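PDB 3TVA: xylose isomerase domain protein TIM barrel from Planctomyces limnophilus, which binds a magnesium ion in a TIM barrel of the xylose isomerase type and is probably an isomerase. Local coordinates for residues V29-L33 and K270-A274; S209-K213 and P255-E261. One frame throughout, in Å; residues are numbered along the deposited sequence.

Interaction 1 of 2, residues V29-L33 and K270-A274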
loop_
_atom_site.group_PDB
_atom_site.type_symbol
_atom_site.label_atom_id
_atom_site.label_comp_id
_atom_site.label_asym_id
_atom_site.label_seq_id
_atom_site.Cartn_x
_atom_site.Cartn_y
_atom_site.Cartn_z
ATOM N N VAL A 29 8.020 3.856 -17.148
ATOM C CA VAL A 29 7.000 2.899 -17.563
ATOM C C VAL A 29 5.599 3.494 -17.338
ATOM O O VAL A 29 4.718 3.396 -18.202
ATOM C CB VAL A 29 7.172 1.553 -16.814
ATOM C CG1 VAL A 29 5.979 0.645 -17.042
ATOM C CG2 VAL A 29 8.491 0.866 -17.238
ATOM N N ALA A 30 5.404 4.128 -16.186
ATOM C CA ALA A 30 4.149 4.834 -15.907
ATOM C C ALA A 30 3.856 5.863 -17.002
ATOM O O ALA A 30 2.708 6.044 -17.406
ATOM C CB ALA A 30 4.229 5.507 -14.556
ATOM N N GLN A 31 4.916 6.512 -17.489
ATOM C CA GLN A 31 4.829 7.502 -18.556
ATOM C C GLN A 31 4.367 6.909 -19.876
ATOM O O GLN A 31 3.467 7.457 -20.532
ATOM C CB GLN A 31 6.203 8.122 -18.792
ATOM C CG GLN A 31 6.528 9.325 -17.955
ATOM C CD GLN A 31 7.762 10.047 -18.470
ATOM O OE1 GLN A 31 7.671 10.933 -19.325
ATOM N NE2 GLN A 31 8.924 9.656 -17.963
ATOM N N ASP A 32 5.012 5.809 -20.262
ATOM C CA ASP A 32 4.669 5.073 -21.475
ATOM C C ASP A 32 3.186 4.688 -21.467
ATOM O O ASP A 32 2.489 4.845 -22.464
ATOM C CB ASP A 32 5.546 3.815 -21.612
ATOM C CG ASP A 32 7.042 4.134 -21.729
ATOM O OD1 ASP A 32 7.394 5.245 -22.183
ATOM O OD2 ASP A 32 7.873 3.264 -21.374
ATOM N N LEU A 33 2.712 4.201 -20.323
ATOM C CA LEU A 33 1.310 3.792 -20.155
ATOM C C LEU A 33 0.346 4.981 -20.029
ATOM O O LEU A 33 -0.871 4.811 -20.088
ATOM C CB LEU A 33 1.167 2.891 -18.928
ATOM C CG LEU A 33 1.939 1.578 -18.990
ATOM C CD1 LEU A 33 1.809 0.822 -17.658
ATOM C CD2 LEU A 33 1.447 0.747 -20.165
ATOM N N LYS A 270 5.166 -5.192 -17.058
ATOM C CA LYS A 270 4.553 -4.128 -17.850
ATOM C C LYS A 270 3.311 -4.629 -18.605
ATOM O O LYS A 270 2.289 -3.934 -18.633
ATOM C CB LYS A 270 5.546 -3.462 -18.812
ATOM C CG LYS A 270 4.975 -2.209 -19.491
ATOM C CD LYS A 270 5.869 -1.700 -20.609
ATOM C CE LYS A 270 5.305 -0.442 -21.243
ATOM N NZ LYS A 270 6.234 0.118 -22.269
ATOM N N LYS A 271 3.395 -5.821 -19.199
ATOM C CA LYS A 271 2.225 -6.437 -19.831
ATOM C C LYS A 271 1.034 -6.548 -18.878
ATOM O O LYS A 271 -0.106 -6.266 -19.268
ATOM C CB LYS A 271 2.556 -7.819 -20.390
ATOM C CG LYS A 271 3.483 -7.776 -21.593
ATOM C CD LYS A 271 3.773 -9.168 -22.155
ATOM C CE LYS A 271 4.870 -9.109 -23.225
ATOM N NZ LYS A 271 5.263 -10.462 -23.713
ATOM N N ASP A 272 1.288 -6.955 -17.635
ATOM C CA ASP A 272 0.184 -7.148 -16.690
ATOM C C ASP A 272 -0.360 -5.805 -16.238
ATOM O O ASP A 272 -1.557 -5.679 -15.961
ATOM C CB ASP A 272 0.592 -8.013 -15.486
ATOM C CG ASP A 272 0.900 -9.466 -15.876
ATOM O OD1 ASP A 272 0.606 -9.867 -17.028
ATOM O OD2 ASP A 272 1.434 -10.210 -15.023
ATOM N N LEU A 273 0.511 -4.801 -16.155
ATOM C CA LEU A 273 0.042 -3.443 -15.879
ATOM C C LEU A 273 -0.881 -2.971 -17.014
ATOM O O LEU A 273 -1.932 -2.380 -16.762
ATOM C CB LEU A 273 1.203 -2.464 -15.678
ATOM C CG LEU A 273 2.077 -2.643 -14.425
ATOM C CD1 LEU A 273 3.065 -1.493 -14.278
ATOM C CD2 LEU A 273 1.247 -2.783 -13.160
ATOM N N ALA A 274 -0.490 -3.251 -18.256
ATOM C CA ALA A 274 -1.274 -2.835 -19.415
ATOM C C ALA A 274 -2.640 -3.545 -19.517
ATOM O O ALA A 274 -3.647 -2.905 -19.830
ATOM C CB ALA A 274 -0.464 -3.008 -20.715
#

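Interaction 2 of 2, residues S209-K213 and P255-E261. With MG (magnesium ion), chain C; GOL (glycerol), chain E.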
loop_
_atom_site.group_PDB
_atom_site.type_symbol
_atom_site.label_atom_id
_atom_site.label_comp_id
_atom_site.label_asym_id
_atom_site.label_seq_id
_atom_site.Cartn_x
_atom_site.Cartn_y
_atom_site.Cartn_z
ATOM N N SER A 209 -6.819 5.114 0.319
ATOM C CA SER A 209 -6.161 4.820 -0.956
ATOM C C SER A 209 -6.252 3.327 -1.163
ATOM O O SER A 209 -6.538 2.596 -0.223
ATOM C CB SER A 209 -4.701 5.310 -1.006
ATOM O OG SER A 209 -3.909 4.681 -0.012
ATOM N N ILE A 210 -6.035 2.849 -2.378
ATOM C CA ILE A 210 -6.178 1.411 -2.595
ATOM C C ILE A 210 -5.158 0.875 -3.578
ATOM O O ILE A 210 -4.610 1.618 -4.386
ATOM C CB ILE A 210 -7.582 1.034 -3.137
ATOM C CG1 ILE A 210 -7.765 1.586 -4.542
ATOM C CG2 ILE A 210 -8.724 1.542 -2.211
ATOM C CD1 ILE A 210 -8.257 0.558 -5.516
ATOM N N HIS A 211 -4.918 -0.431 -3.499
ATOM C CA HIS A 211 -4.175 -1.136 -4.521
ATOM C C HIS A 211 -5.093 -2.100 -5.259
ATOM O O HIS A 211 -5.950 -2.756 -4.652
ATOM C CB HIS A 211 -2.971 -1.853 -3.902
ATOM C CG HIS A 211 -1.892 -0.910 -3.468
ATOM N ND1 HIS A 211 -0.862 -1.276 -2.632
ATOM C CD2 HIS A 211 -1.692 0.401 -3.752
ATOM C CE1 HIS A 211 -0.078 -0.238 -2.407
ATOM N NE2 HIS A 211 -0.556 0.794 -3.079
ATOM N N CYS A 212 -4.945 -2.146 -6.578
ATOM C CA CYS A 212 -5.624 -3.150 -7.367
ATOM C C CYS A 212 -4.616 -4.229 -7.677
ATOM O O CYS A 212 -3.692 -4.028 -8.468
ATOM C CB CYS A 212 -6.170 -2.554 -8.667
ATOM S SG CYS A 212 -7.516 -1.394 -8.344
ATOM N N LYS A 213 -4.812 -5.376 -7.038
ATOM C CA LYS A 213 -3.910 -6.509 -7.171
ATOM C C LYS A 213 -4.775 -7.751 -6.985
ATOM O O LYS A 213 -5.828 -7.681 -6.345
ATOM C CB LYS A 213 -2.806 -6.443 -6.109
ATOM C CG LYS A 213 -1.670 -7.419 -6.380
ATOM C CD LYS A 213 -1.054 -7.966 -5.107
ATOM C CE LYS A 213 -0.250 -6.952 -4.393
ATOM N NZ LYS A 213 -0.119 -7.265 -2.926
ATOM N N PRO A 255 -7.668 7.426 -6.488
ATOM C CA PRO A 255 -6.961 6.678 -7.534
ATOM C C PRO A 255 -7.089 5.168 -7.375
ATOM O O PRO A 255 -7.171 4.643 -6.253
ATOM C CB PRO A 255 -5.492 7.100 -7.341
ATOM C CG PRO A 255 -5.568 8.442 -6.675
ATOM C CD PRO A 255 -6.779 8.354 -5.762
ATOM N N LEU A 256 -7.100 4.467 -8.499
ATOM C CA LEU A 256 -7.025 3.015 -8.472
ATOM C C LEU A 256 -5.593 2.669 -8.830
ATOM O O LEU A 256 -5.204 2.738 -9.997
ATOM C CB LEU A 256 -7.972 2.426 -9.523
ATOM C CG LEU A 256 -9.461 2.813 -9.445
ATOM C CD1 LEU A 256 -10.247 2.248 -10.645
ATOM C CD2 LEU A 256 -10.080 2.339 -8.128
ATOM N N THR A 257 -4.816 2.235 -7.844
ATOM C CA THR A 257 -3.400 2.054 -8.079
ATOM C C THR A 257 -3.082 0.585 -8.306
ATOM O O THR A 257 -3.168 -0.238 -7.389
ATOM C CB THR A 257 -2.535 2.601 -6.920
ATOM O OG1 THR A 257 -2.934 3.942 -6.606
ATOM C CG2 THR A 257 -1.049 2.579 -7.313
ATOM N N ILE A 258 -2.708 0.270 -9.538
ATOM C CA ILE A 258 -2.352 -1.086 -9.907
ATOM C C ILE A 258 -1.000 -1.459 -9.313
ATOM O O ILE A 258 -0.005 -0.745 -9.473
ATOM C CB ILE A 258 -2.246 -1.247 -11.437
ATOM C CG1 ILE A 258 -3.510 -0.747 -12.127
ATOM C CG2 ILE A 258 -1.961 -2.692 -11.799
ATOM C CD1 ILE A 258 -3.324 -0.502 -13.633
ATOM N N GLU A 259 -0.966 -2.592 -8.635
ATOM C CA GLU A 259 0.283 -3.114 -8.129
ATOM C C GLU A 259 0.484 -4.528 -8.648
ATOM O O GLU A 259 -0.383 -5.375 -8.474
ATOM C CB GLU A 259 0.285 -3.128 -6.605
ATOM C CG GLU A 259 1.631 -3.576 -6.045
ATOM C CD GLU A 259 1.640 -3.551 -4.535
ATOM O OE1 GLU A 259 0.725 -4.150 -3.955
ATOM O OE2 GLU A 259 2.536 -2.917 -3.940
ATOM N N ARG A 260 1.600 -4.779 -9.325
ATOM C CA ARG A 260 1.925 -6.146 -9.718
ATOM C C ARG A 260 3.377 -6.391 -9.384
ATOM O O ARG A 260 4.273 -5.842 -10.056
ATOM C CB ARG A 260 1.707 -6.305 -11.220
ATOM C CG ARG A 260 2.022 -7.682 -11.767
ATOM C CD ARG A 260 0.806 -8.600 -11.730
ATOM N NE ARG A 260 1.131 -9.915 -12.274
ATOM C CZ ARG A 260 1.592 -10.932 -11.553
ATOM N NH1 ARG A 260 1.784 -10.792 -10.239
ATOM N NH2 ARG A 260 1.869 -12.090 -12.148
ATOM N N GLU A 261 3.666 -7.256 -8.415
ATOM C CA GLU A 261 5.056 -7.257 -8.042
ATOM C C GLU A 261 5.724 -8.462 -8.660
ATOM O O GLU A 261 5.832 -9.519 -8.046
ATOM C CB GLU A 261 5.134 -7.384 -6.518
ATOM C CG GLU A 261 4.072 -6.581 -5.769
ATOM C CD GLU A 261 4.180 -6.725 -4.251
ATOM O OE1 GLU A 261 3.467 -7.584 -3.688
ATOM O OE2 GLU A 261 4.968 -5.978 -3.623
HETATM MG MG MG C . -0.247 -3.505 -1.789
HETATM C C1 GOL E . 4.477 -2.471 -0.403
HETATM O O1 GOL E . 4.987 -3.215 0.677
HETATM C C2 GOL E . 3.303 -3.207 -1.050
HETATM O O2 GOL E . 2.217 -2.320 -1.227
HETATM C C3 GOL E . 2.865 -4.452 -0.278
HETATM O O3 GOL E . 1.856 -5.158 -0.979
HETATM O O HOH W 1 -4.852 4.533 -4.693
#

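Interaction 1 of 2, residues V29-L33 and K270-A274
Lys270 lays its whole side chain across the gap between two helices, touching Val29, then Leu33, and reaching toward Asp32 at its end. Its CG stands anti to the backbone N (chi1 -171°) and the chain runs extended from there, which carries the ammonium group over to the other helix. Near its root, Lys270 CG rests 3.9 Å from Val29 CG1. Further out, Lys270 CE passes 4.2 Å from Leu33 CD2, the two side chains sliding by each other in opposite directions. The end, Lys270 NZ, stands 3.7 Å from Asp32 OD2, a long and doubtful salt bridge, since Asp32 is modelled in two conformers.

One turn on, buried Leu273 offers the root of its side chain: its CB lies 3.9 Å from Leu33 CD1, and the two leucines cross at about a right angle. Ala274 closes the row, with its CB 4.2 Å from Leu33 CD2. Leu33 thus divides its branches, CD1 meeting Leu273 and CD2 touching both the lysine CE and the alanine methyl. No hydrogen bond joins the segments. This is the lateral packing of neighbouring helices on the outside of a TIM barrel, here between helix 27-32 and the last helix, 266-287.

Interaction 2 of 2, residues S209-K213 and P255-E261
His211, on strand 207-216, and Glu259, just past the end of the parallel strand 256-258, grip one magnesium ion, through His211 ND1 at 2.5 Å and Glu259 OE1 at 2.5 Å. The ring and carboxylate planes are turned 59° apart. Glu259 has CG anti to its backbone nitrogen (chi1 -176°) and stays extended, which brings its carboxylate up to the metal; its other oxygen, OE2, accepts a hydrogen bond from glycerol O2 at 2.8 Å. Glu158 and Asp184 complete the protein ligands, and Gln39 binds His211 NE2, probably fixing the ring's rotation. The side chain of Lys213, bent at chi2 and chi3, brings CE to 3.0 Å from Glu259 OE1; its NZ makes a long salt bridge to Glu261 OE1, while its stronger polar partner is Asp184.

The two backbones pair through two hydrogen bonds: Cys212 N donates to Thr257 O at 2.7 Å, and Glu259 N to Cys212 O at 3.1 Å. Toward Pro255 a water takes over, accepting from Ile210 N and Thr257 OG1 and donating to Pro255 O. The strands splay apart toward Pro255; their axes make an angle of 40°.

On the face away from the metal, Ile210 CD1 meets Leu256 CD2 at 3.6 Å, the side chains lying side by side, and Cys212 SG touches Leu256 CB at 4.0 Å. Outside them, helix 240-249 packs on Ile210, while helix 266-287 covers Cys212 and Ile258. Strand 256-258 also pairs with strand 13-18, and strand 207-216 with strand 179-183, so the contact belongs to the closed barrel wall.

In the fold
The two interactions lie 13 Å apart, centre to centre, on two layers of one TIM barrel. Interaction 2 is in the strand wall, about 8 Å from the centre of the chain; interaction 1 is in the outer helical layer, about 19 Å from it. Along the sequence interaction 2 is nested between the two segments of interaction 1. Strand 256-258 is followed, after a loop, by helix 266-287, which packs back on the strand, Leu273 CD2 meeting Ile258 CG2 at 3.5 Å, and on that loop through the Asp272-Arg260 salt bridge. The last helix thus joins the strand that leads into Glu259 to helix 27-32, in the corner where strands 13-18 and 256-258 pair and close the barrel.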